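Local coordinates for protein aminoglycoside N(3)-acetyltransferase (Enterobacter cloacae, PDB 6NP5) that probably confers resistance to 2-deoxystreptamine antibiotics such as gentamicin and kanamycin by transferring an acetyl group from acetyl-CoA to their 3-amino group, at residues A115-S120 with Y187-L192; T168-A173 with A252-F257. All blocks are in the same frame, centred on the assembly; numbering follows the deposited sequence.

Both contacts are largely buried and both carry a residue that binds the same aminoglycoside, yet they do so from different parts of the fold. Contact 1 packs the loop between strands 112-113 and 121-124 against strand 184-193 of the two-stranded sheet; contact 2 packs helix 170-176 against helix 251-265. Their centres lie about 23 Å apart, and strand 184-193 follows helix 170-176 in the chain. Contact 1 mixes apolar packing with a water bridge and is exposed at A115, whereas contact 2 joins its helices through apolar side chains that also rest on backbone carbonyls. In the drug pocket, D118 accepts from an amine and a hydroxyl of one sugar, H171 from a deoxystreptamine amine.

Contact 1: residues A115-S120 with Y187-L192; sequences AHPDAS and YSMPLL. With 9CS ((1R,2S,3S,4R,6S)-4,6-diamino-3-[(3-amino-3-deoxy-alpha-D-glucopyranosyl)oxy]-2-hydroxycyclohexyl 2,6-diamino-2,6-dideoxy-alpha-D-glucopyranoside), chain B.
P117 carries the tight side of this contact. Its CG presses on CD2 of L191 at 3.3 Å, closer than usual van der Waals contact, with the two side chains crossing at about a right angle. M189 lies alongside, running past the proline in the opposite direction: its CB is 3.8 Å from P117 CG. The methionine chain then bends, which brings SD to 4.0 Å from D118 CB.

H116 and Y187 make a looser but still buried join, ring edge to hydroxyl, with H116 CE1 3.5 Å from Y187 OH; one water bridges H116 NE2 and Y187 OH at 2.8 Å from each. The solvent side is at A115, one residue before H116, which is exposed and gives the partly exposed L191 little more than its carbonyl.

D118 turns its carboxylate to the drug, CG anti to the backbone N (chi1 -168°). OD1 accepts from N4 of 9CS at 2.8 Å and OD2 from its O13 at 2.6 Å, so neighbouring amine and hydroxyl of one sugar are gripped together; S65 also bonds OD1. The loop thus gives D118 to the aminoglycoside site at the 3-amino-3-deoxyglucose ring, and strand 184-193 packs behind it as second shell.

Contact 2: residues T168-A173 with A252-F257; sequences TALHYA and ADIVSF. With 9CS ((1R,2S,3S,4R,6S)-4,6-diamino-3-[(3-amino-3-deoxy-alpha-D-glucopyranosyl)oxy]-2-hydroxycyclohexyl 2,6-diamino-2,6-dideoxy-alpha-D-glucopyranoside), chain B.
V255 is the bump that helix 251-265 pushes into segment 168-173, where A169, L170, Y172 and A173 make the hollow. Its two methyls divide the work. CG2, beside the valine's own backbone N, rests on the carbonyl of A169, 3.6 Å from O, and reaches the methyl of the same alanine. CG1, the other branch, is anti to the backbone N (chi1 168°) and comes within 3.6 Å of Y172 CD1, approaching the ring obliquely. The small side chain of A173 lets the backbones close in: the CA atoms of A173 and V255 are 5.6 Å apart, and A173 CB lies 3.8 Å from V255 O.

L170 supplies the returning bump. Both its methyls lie on I254, CD2 3.6 Å from the carbonyl O and CD1 4.0 Å from CD1. Helix 222-233 also packs on L170, and helix 146-152 on Y172 and V255, so other helices flank the pair.

H171 projects away from this interface. Its NE2 accepts a hydrogen bond from N2 of 9CS at 2.9 Å, the amine lying in the plane of the imidazole at its edge, while E174 bonds ND1 and so helps to fix the ring's rotation. N2 is the 3-amino group of the deoxystreptamine ring, the one the reaction acetylates. The chemistry therefore separates by side: no hydrogen bond crosses between the two segments, which meet by apolar packing, while H171 presents a polar ring to the substrate. T168 and H171 also belong to the acetyl-CoA site, consistent with holding that amine ready for acetyl transfer.

Contact 1: residues A115-S120 with Y187-L192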
ATOM      1  N   ALA A 115      -9.867   8.203   2.064  1.00 17.36           N
ATOM      2  CA  ALA A 115      -9.966   9.649   1.883  1.00 17.91           C
ATOM      3  C   ALA A 115      -8.626  10.372   1.818  1.00 17.51           C
ATOM      4  O   ALA A 115      -8.613  11.573   1.533  1.00 19.55           O
ATOM      5  CB  ALA A 115     -10.766  10.203   3.060  1.00 18.13           C
ATOM      6  N   HIS A 116      -7.521   9.732   2.143  1.00 17.05           N
ATOM      7  CA  HIS A 116      -6.229  10.396   2.140  1.00 16.55           C
ATOM      8  C   HIS A 116      -5.733  10.446   0.699  1.00 17.22           C
ATOM      9  O   HIS A 116      -5.468   9.395   0.108  1.00 18.06           O
ATOM     10  CB  HIS A 116      -5.271   9.584   3.002  1.00 16.75           C
ATOM     11  CG  HIS A 116      -4.008  10.309   3.330  1.00 16.75           C
ATOM     12  ND1 HIS A 116      -3.139  10.774   2.363  1.00 17.18           N
ATOM     13  CD2 HIS A 116      -3.447  10.597   4.529  1.00 17.41           C
ATOM     14  CE1 HIS A 116      -2.103  11.331   2.964  1.00 17.48           C
ATOM     15  NE2 HIS A 116      -2.275  11.243   4.273  1.00 17.88           N
ATOM     16  N   PRO A 117      -5.602  11.621   0.083  1.00 17.92           N
ATOM     17  CA  PRO A 117      -5.342  11.623  -1.364  1.00 19.39           C
ATOM     18  C   PRO A 117      -4.014  11.021  -1.761  1.00 19.50           C
ATOM     19  O   PRO A 117      -3.921  10.375  -2.811  1.00 23.79           O
ATOM     20  CB  PRO A 117      -5.461  13.108  -1.747  1.00 19.58           C
ATOM     21  CG  PRO A 117      -6.368  13.673  -0.704  1.00 19.27           C
ATOM     22  CD  PRO A 117      -5.938  12.971   0.568  1.00 18.97           C
ATOM     23  N   ASP A 118      -2.972  11.226  -0.958  1.00 17.27           N
ATOM     24  CA  ASP A 118      -1.648  10.732  -1.310  1.00 16.93           C
ATOM     25  C   ASP A 118      -1.462   9.273  -0.904  1.00 15.51           C
ATOM     26  O   ASP A 118      -0.813   8.494  -1.615  1.00 16.97           O
ATOM     27  CB  ASP A 118      -0.551  11.620  -0.698  1.00 17.11           C
ATOM     28  CG  ASP A 118       0.804  11.313  -1.270  1.00 17.56           C
ATOM     29  OD1 ASP A 118       1.067  11.624  -2.460  1.00 19.16           O
ATOM     30  OD2 ASP A 118       1.590  10.718  -0.501  1.00 18.39           O
ATOM     31  N   ALA A 119      -1.989   8.897   0.251  1.00 15.63           N
ATOM     32  CA  ALA A 119      -1.843   7.549   0.799  1.00 15.50           C
ATOM     33  C   ALA A 119      -3.056   6.667   0.484  1.00 15.79           C
ATOM     34  O   ALA A 119      -3.240   5.628   1.114  1.00 16.06           O
ATOM     35  CB  ALA A 119      -1.648   7.656   2.305  1.00 15.90           C
ATOM     36  N   SER A 120      -3.842   7.015  -0.530  0.54 13.91           N
ATOM     37  CA  SER A 120      -5.153   6.409  -0.691  0.54 13.03           C
ATOM     38  C   SER A 120      -5.068   4.887  -0.789  0.54 13.07           C
ATOM     39  O   SER A 120      -4.239   4.326  -1.519  0.54 12.68           O
ATOM     40  CB  SER A 120      -5.866   6.980  -1.928  0.54 13.58           C
ATOM     41  OG  SER A 120      -7.258   6.638  -1.918  0.54 13.72           O
ATOM     42  N   TYR A 187       3.137  18.692   3.617  1.00 19.45           N
ATOM     43  CA  TYR A 187       2.591  18.778   2.269  1.00 18.44           C
ATOM     44  C   TYR A 187       1.119  19.122   2.387  1.00 19.00           C
ATOM     45  O   TYR A 187       0.548  19.145   3.485  1.00 19.36           O
ATOM     46  CB  TYR A 187       2.835  17.506   1.447  1.00 18.26           C
ATOM     47  CG  TYR A 187       2.340  16.225   2.068  1.00 18.26           C
ATOM     48  CD1 TYR A 187       1.012  15.838   1.964  1.00 19.27           C
ATOM     49  CD2 TYR A 187       3.204  15.401   2.765  1.00 19.88           C
ATOM     50  CE1 TYR A 187       0.560  14.650   2.524  1.00 19.54           C
ATOM     51  CE2 TYR A 187       2.769  14.206   3.318  1.00 18.98           C
ATOM     52  CZ  TYR A 187       1.460  13.844   3.195  1.00 18.03           C
ATOM     53  OH  TYR A 187       0.998  12.664   3.738  1.00 19.10           O
ATOM     54  N   SER A 188       0.515  19.439   1.246  1.00 19.27           N
ATOM     55  CA  SER A 188      -0.864  19.889   1.221  1.00 20.26           C
ATOM     56  C   SER A 188      -1.638  19.085   0.189  1.00 18.52           C
ATOM     57  O   SER A 188      -1.139  18.819  -0.915  1.00 19.75           O
ATOM     58  CB  SER A 188      -0.975  21.357   0.835  1.00 21.59           C
ATOM     59  OG  SER A 188      -0.288  22.190   1.757  1.00 22.78           O
ATOM     60  N   MET A 189      -2.864  18.724   0.549  1.00 19.46           N
ATOM     61  CA  MET A 189      -3.741  17.971  -0.334  1.00 19.68           C
ATOM     62  C   MET A 189      -5.090  18.669  -0.455  1.00 20.51           C
ATOM     63  O   MET A 189      -5.610  19.215   0.530  1.00 21.32           O
ATOM     64  CB  MET A 189      -3.990  16.552   0.174  1.00 20.30           C
ATOM     65  CG  MET A 189      -2.751  15.689   0.127  1.00 18.79           C
ATOM     66  SD  MET A 189      -2.217  15.172  -1.476  1.00 19.18           S
ATOM     67  CE  MET A 189      -0.460  15.570  -1.470  1.00 19.92           C
ATOM     68  N   PRO A 190      -5.701  18.608  -1.630  1.00 20.27           N
ATOM     69  CA  PRO A 190      -7.005  19.259  -1.844  1.00 21.14           C
ATOM     70  C   PRO A 190      -8.115  18.232  -1.669  1.00 22.55           C
ATOM     71  O   PRO A 190      -8.191  17.257  -2.434  1.00 22.88           O
ATOM     72  CB  PRO A 190      -6.894  19.748  -3.290  1.00 21.33           C
ATOM     73  CG  PRO A 190      -6.029  18.716  -3.957  1.00 22.89           C
ATOM     74  CD  PRO A 190      -5.119  18.135  -2.900  1.00 22.33           C
ATOM     75  N   LEU A 191      -8.912  18.378  -0.610  1.00 25.01           N
ATOM     76  CA  LEU A 191      -9.965  17.429  -0.264  1.00 26.61           C
ATOM     77  C   LEU A 191     -11.310  17.986  -0.713  1.00 25.35           C
ATOM     78  O   LEU A 191     -11.463  19.187  -0.913  1.00 25.87           O
ATOM     79  CB  LEU A 191     -10.014  17.213   1.264  1.00 29.36           C
ATOM     80  CG  LEU A 191      -8.751  16.795   2.019  1.00 33.71           C
ATOM     81  CD1 LEU A 191      -9.083  16.481   3.472  1.00 35.72           C
ATOM     82  CD2 LEU A 191      -8.153  15.605   1.369  1.00 35.50           C
ATOM     83  N   LEU A 192     -12.298  17.107  -0.832  1.00 26.70           N
ATOM     84  CA  LEU A 192     -13.686  17.520  -0.996  1.00 30.23           C
ATOM     85  C   LEU A 192     -14.384  17.417   0.344  1.00 32.11           C
ATOM     86  O   LEU A 192     -14.356  16.357   0.982  1.00 35.32           O
ATOM     87  CB  LEU A 192     -14.441  16.608  -1.956  1.00 32.15           C
ATOM     88  CG  LEU A 192     -14.279  16.774  -3.445  1.00 34.27           C
ATOM     89  CD1 LEU A 192     -15.083  15.674  -4.154  1.00 32.82           C
ATOM     90  CD2 LEU A 192     -14.755  18.144  -3.877  1.00 33.70           C
TER
HETATM   91  C1  9CS B 301       9.553   4.706  -3.625  0.77 22.81           C
HETATM   92  C2  9CS B 301       9.925   3.536  -4.521  0.77 25.05           C
HETATM   93  C3  9CS B 301      10.492   2.406  -3.749  0.77 24.70           C
HETATM   94  C4  9CS B 301      11.706   2.839  -2.974  0.77 24.18           C
HETATM   95  C5  9CS B 301      11.403   4.108  -2.159  0.77 22.92           C
HETATM   96  C6  9CS B 301      12.657   4.710  -1.586  0.77 23.94           C
HETATM   97  C7  9CS B 301       5.449   6.291  -0.834  0.77 18.11           C
HETATM   98  C8  9CS B 301       6.429   7.204  -1.573  0.77 19.17           C
HETATM   99  C9  9CS B 301       7.308   6.389  -2.529  0.77 19.37           C
HETATM  100  C10 9CS B 301       8.038   5.233  -1.815  0.77 19.69           C
HETATM  101  C11 9CS B 301       7.089   4.403  -0.943  0.77 18.57           C
HETATM  102  C12 9CS B 301       6.230   5.263  -0.016  0.77 17.68           C
HETATM  103  C13 9CS B 301       5.674   9.450  -1.891  0.77 20.61           C
HETATM  104  C14 9CS B 301       4.353  10.058  -2.349  0.77 20.25           C
HETATM  105  C15 9CS B 301       4.261  10.078  -3.847  0.77 21.05           C
HETATM  106  C16 9CS B 301       5.426  10.832  -4.393  0.77 22.67           C
HETATM  107  C17 9CS B 301       6.743  10.214  -3.932  0.77 23.30           C
HETATM  108  C18 9CS B 301       7.958  10.897  -4.450  0.77 26.59           C
HETATM  109  N1  9CS B 301      12.313   5.921  -0.854  0.77 24.32           N
HETATM  110  N2  9CS B 301       7.894   3.451  -0.166  0.77 17.99           N
HETATM  111  N3  9CS B 301       4.584   7.076   0.044  0.77 17.26           N
HETATM  112  N4  9CS B 301       2.973  10.713  -4.301  0.77 20.64           N
HETATM  113  O5  9CS B 301      10.808   5.143  -2.992  0.77 23.14           O
HETATM  114  O7  9CS B 301      10.829   1.331  -4.689  0.77 26.21           O
HETATM  115  O8  9CS B 301      12.169   1.842  -2.053  0.77 24.09           O
HETATM  116  O9  9CS B 301       8.635   4.276  -2.681  0.77 21.07           O
HETATM  117  O10 9CS B 301       8.265   7.259  -3.104  0.77 20.38           O
HETATM  118  O11 9CS B 301       5.701   8.133  -2.347  0.77 19.58           O
HETATM  119  O12 9CS B 301       6.784  10.209  -2.448  0.77 21.60           O
HETATM  120  O13 9CS B 301       3.334   9.248  -1.809  0.77 19.95           O
HETATM  121  O14 9CS B 301       5.427  10.810  -5.832  0.77 25.67           O
HETATM  122  O15 9CS B 301       7.955  12.230  -4.103  0.77 29.10           O
HETATM  123  N6  9CS B 301       8.682   3.112  -5.248  0.77 26.60           N
HETATM  124  O   HOH W   1      -0.483  12.399   6.090  1.00 17.56           O

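Contact 2: residues T168-A173 with A252-F257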
ATOM      1  N   THR A 168       4.595  -1.768   1.736  1.00 15.04           N
ATOM      2  CA  THR A 168       4.028  -0.544   2.286  1.00 15.93           C
ATOM      3  C   THR A 168       3.733  -0.647   3.766  1.00 14.82           C
ATOM      4  O   THR A 168       3.893   0.334   4.496  1.00 15.29           O
ATOM      5  CB  THR A 168       2.735  -0.224   1.532  1.00 17.61           C
ATOM      6  OG1 THR A 168       3.006  -0.216   0.131  1.00 18.55           O
ATOM      7  CG2 THR A 168       2.196   1.130   1.940  1.00 18.23           C
ATOM      8  N   ALA A 169       3.294  -1.814   4.239  1.00 15.20           N
ATOM      9  CA  ALA A 169       2.915  -1.933   5.635  1.00 14.12           C
ATOM     10  C   ALA A 169       4.071  -1.628   6.566  1.00 13.58           C
ATOM     11  O   ALA A 169       3.836  -1.239   7.715  1.00 13.75           O
ATOM     12  CB  ALA A 169       2.384  -3.326   5.935  1.00 15.51           C
ATOM     13  N   LEU A 170       5.308  -1.783   6.105  1.00 14.20           N
ATOM     14  CA  LEU A 170       6.450  -1.467   6.965  1.00 13.84           C
ATOM     15  C   LEU A 170       6.566   0.018   7.270  1.00 14.24           C
ATOM     16  O   LEU A 170       7.266   0.383   8.231  1.00 15.14           O
ATOM     17  CB  LEU A 170       7.750  -2.046   6.410  1.00 15.21           C
ATOM     18  CG  LEU A 170       7.948  -3.521   6.780  1.00 15.96           C
ATOM     19  CD1 LEU A 170       9.035  -4.122   5.935  1.00 17.04           C
ATOM     20  CD2 LEU A 170       8.277  -3.639   8.244  1.00 17.22           C
ATOM     21  N   HIS A 171       5.870   0.891   6.533  1.00 14.20           N
ATOM     22  CA  HIS A 171       5.826   2.297   6.934  1.00 13.08           C
ATOM     23  C   HIS A 171       5.110   2.481   8.267  1.00 12.89           C
ATOM     24  O   HIS A 171       5.372   3.476   8.954  1.00 14.93           O
ATOM     25  CB  HIS A 171       5.216   3.153   5.828  1.00 14.31           C
ATOM     26  CG  HIS A 171       6.038   3.199   4.574  1.00 15.48           C
ATOM     27  ND1 HIS A 171       7.343   3.631   4.544  1.00 14.11           N
ATOM     28  CD2 HIS A 171       5.726   2.912   3.297  1.00 16.26           C
ATOM     29  CE1 HIS A 171       7.807   3.570   3.315  1.00 15.03           C
ATOM     30  NE2 HIS A 171       6.839   3.145   2.535  1.00 17.10           N
ATOM     31  N   TYR A 172       4.277   1.520   8.690  1.00 13.54           N
ATOM     32  CA  TYR A 172       3.700   1.555  10.025  1.00 14.15           C
ATOM     33  C   TYR A 172       4.803   1.381  11.071  1.00 13.88           C
ATOM     34  O   TYR A 172       4.806   2.055  12.105  1.00 14.54           O
ATOM     35  CB  TYR A 172       2.644   0.447  10.163  1.00 14.21           C
ATOM     36  CG  TYR A 172       1.992   0.432  11.529  1.00 13.70           C
ATOM     37  CD1 TYR A 172       2.622  -0.187  12.622  1.00 14.58           C
ATOM     38  CD2 TYR A 172       0.757   1.053  11.766  1.00 14.16           C
ATOM     39  CE1 TYR A 172       2.066  -0.171  13.861  1.00 15.15           C
ATOM     40  CE2 TYR A 172       0.184   1.066  13.016  1.00 14.99           C
ATOM     41  CZ  TYR A 172       0.847   0.461  14.075  1.00 15.98           C
ATOM     42  OH  TYR A 172       0.255   0.499  15.312  1.00 19.35           O
ATOM     43  N   ALA A 173       5.731   0.443  10.837  1.00 14.38           N
ATOM     44  CA  ALA A 173       6.833   0.256  11.773  1.00 15.24           C
ATOM     45  C   ALA A 173       7.630   1.536  11.916  1.00 15.11           C
ATOM     46  O   ALA A 173       8.033   1.901  13.034  1.00 16.33           O
ATOM     47  CB  ALA A 173       7.735  -0.873  11.292  1.00 16.29           C
ATOM     48  N   ALA A 252       1.461  -8.757  10.468  1.00 15.57           N
ATOM     49  CA  ALA A 252       1.760  -8.382  11.841  1.00 15.50           C
ATOM     50  C   ALA A 252       3.166  -8.813  12.214  1.00 15.44           C
ATOM     51  O   ALA A 252       3.890  -8.086  12.909  1.00 16.15           O
ATOM     52  CB  ALA A 252       0.741  -9.005  12.776  1.00 16.67           C
ATOM     53  N   ASP A 253       3.593  -9.975  11.726  1.00 15.47           N
ATOM     54  CA  ASP A 253       4.911 -10.483  12.090  1.00 15.80           C
ATOM     55  C   ASP A 253       6.006  -9.635  11.462  1.00 15.89           C
ATOM     56  O   ASP A 253       6.971  -9.275  12.139  1.00 16.61           O
ATOM     57  CB  ASP A 253       5.046 -11.943  11.656  1.00 17.05           C
ATOM     58  CG  ASP A 253       6.255 -12.608  12.281  1.00 19.65           C
ATOM     59  OD1 ASP A 253       6.309 -12.662  13.514  1.00 22.64           O
ATOM     60  OD2 ASP A 253       7.133 -13.058  11.544  1.00 20.76           O
ATOM     61  N   ILE A 254       5.881  -9.287  10.177  1.00 15.39           N
ATOM     62  CA  ILE A 254       6.946  -8.489   9.563  1.00 14.37           C
ATOM     63  C   ILE A 254       6.992  -7.091  10.174  1.00 14.44           C
ATOM     64  O   ILE A 254       8.075  -6.526  10.353  1.00 15.19           O
ATOM     65  CB  ILE A 254       6.877  -8.488   8.023  1.00 15.12           C
ATOM     66  CG1 ILE A 254       8.183  -7.965   7.432  1.00 15.69           C
ATOM     67  CG2 ILE A 254       5.696  -7.663   7.533  1.00 15.50           C
ATOM     68  CD1 ILE A 254       8.313  -8.097   5.930  1.00 16.46           C
ATOM     69  N   VAL A 255       5.834  -6.516  10.511  1.00 14.41           N
ATOM     70  CA  VAL A 255       5.836  -5.177  11.095  1.00 15.05           C
ATOM     71  C   VAL A 255       6.429  -5.199  12.487  1.00 15.59           C
ATOM     72  O   VAL A 255       7.229  -4.322  12.843  1.00 15.47           O
ATOM     73  CB  VAL A 255       4.429  -4.567  11.028  1.00 16.20           C
ATOM     74  CG1 VAL A 255       4.324  -3.296  11.881  1.00 17.74           C
ATOM     75  CG2 VAL A 255       4.103  -4.282   9.584  1.00 17.28           C
ATOM     76  N   SER A 256       6.080  -6.200  13.298  0.61 15.46           N
ATOM     77  CA  SER A 256       6.708  -6.327  14.614  0.61 16.84           C
ATOM     78  C   SER A 256       8.214  -6.492  14.483  0.61 16.70           C
ATOM     79  O   SER A 256       8.991  -5.846  15.210  0.61 16.64           O
ATOM     80  CB  SER A 256       6.107  -7.501  15.389  0.61 19.22           C
ATOM     81  OG  SER A 256       4.750  -7.255  15.684  0.61 22.16           O
ATOM     82  N   PHE A 257       8.650  -7.317  13.532  1.00 15.95           N
ATOM     83  CA  PHE A 257      10.077  -7.470  13.269  1.00 16.23           C
ATOM     84  C   PHE A 257      10.695  -6.133  12.900  1.00 15.93           C
ATOM     85  O   PHE A 257      11.794  -5.789  13.374  1.00 17.00           O
ATOM     86  CB  PHE A 257      10.271  -8.489  12.144  1.00 16.63           C
ATOM     87  CG  PHE A 257      11.697  -8.677  11.710  1.00 17.67           C
ATOM     88  CD1 PHE A 257      12.243  -7.875  10.721  1.00 18.95           C
ATOM     89  CD2 PHE A 257      12.489  -9.679  12.258  1.00 20.54           C
ATOM     90  CE1 PHE A 257      13.538  -8.030  10.305  1.00 19.26           C
ATOM     91  CE2 PHE A 257      13.805  -9.836  11.841  1.00 21.68           C
ATOM     92  CZ  PHE A 257      14.318  -9.017  10.858  1.00 21.20           C
TER
HETATM   93  C1  9CS B 301       9.553   4.706  -3.625  0.77 22.81           C
HETATM   94  C2  9CS B 301       9.925   3.536  -4.521  0.77 25.05           C
HETATM   95  C3  9CS B 301      10.492   2.406  -3.749  0.77 24.70           C
HETATM   96  C4  9CS B 301      11.706   2.839  -2.974  0.77 24.18           C
HETATM   97  C5  9CS B 301      11.403   4.108  -2.159  0.77 22.92           C
HETATM   98  C6  9CS B 301      12.657   4.710  -1.586  0.77 23.94           C
HETATM   99  C7  9CS B 301       5.449   6.291  -0.834  0.77 18.11           C
HETATM  100  C8  9CS B 301       6.429   7.204  -1.573  0.77 19.17           C
HETATM  101  C9  9CS B 301       7.308   6.389  -2.529  0.77 19.37           C
HETATM  102  C10 9CS B 301       8.038   5.233  -1.815  0.77 19.69           C
HETATM  103  C11 9CS B 301       7.089   4.403  -0.943  0.77 18.57           C
HETATM  104  C12 9CS B 301       6.230   5.263  -0.016  0.77 17.68           C
HETATM  105  C13 9CS B 301       5.674   9.450  -1.891  0.77 20.61           C
HETATM  106  C14 9CS B 301       4.353  10.058  -2.349  0.77 20.25           C
HETATM  107  C15 9CS B 301       4.261  10.078  -3.847  0.77 21.05           C
HETATM  108  C16 9CS B 301       5.426  10.832  -4.393  0.77 22.67           C
HETATM  109  C17 9CS B 301       6.743  10.214  -3.932  0.77 23.30           C
HETATM  110  C18 9CS B 301       7.958  10.897  -4.450  0.77 26.59           C
HETATM  111  N1  9CS B 301      12.313   5.921  -0.854  0.77 24.32           N
HETATM  112  N2  9CS B 301       7.894   3.451  -0.166  0.77 17.99           N
HETATM  113  N3  9CS B 301       4.584   7.076   0.044  0.77 17.26           N
HETATM  114  N4  9CS B 301       2.973  10.713  -4.301  0.77 20.64           N
HETATM  115  O5  9CS B 301      10.808   5.143  -2.992  0.77 23.14           O
HETATM  116  O7  9CS B 301      10.829   1.331  -4.689  0.77 26.21           O
HETATM  117  O8  9CS B 301      12.169   1.842  -2.053  0.77 24.09           O
HETATM  118  O9  9CS B 301       8.635   4.276  -2.681  0.77 21.07           O
HETATM  119  O10 9CS B 301       8.265   7.259  -3.104  0.77 20.38           O
HETATM  120  O11 9CS B 301       5.701   8.133  -2.347  0.77 19.58           O
HETATM  121  O12 9CS B 301       6.784  10.209  -2.448  0.77 21.60           O
HETATM  122  O13 9CS B 301       3.334   9.248  -1.809  0.77 19.95           O
HETATM  123  O14 9CS B 301       5.427  10.810  -5.832  0.77 25.67           O
HETATM  124  O15 9CS B 301       7.955  12.230  -4.103  0.77 29.10           O
HETATM  125  N6  9CS B 301       8.682   3.112  -5.248  0.77 26.60           N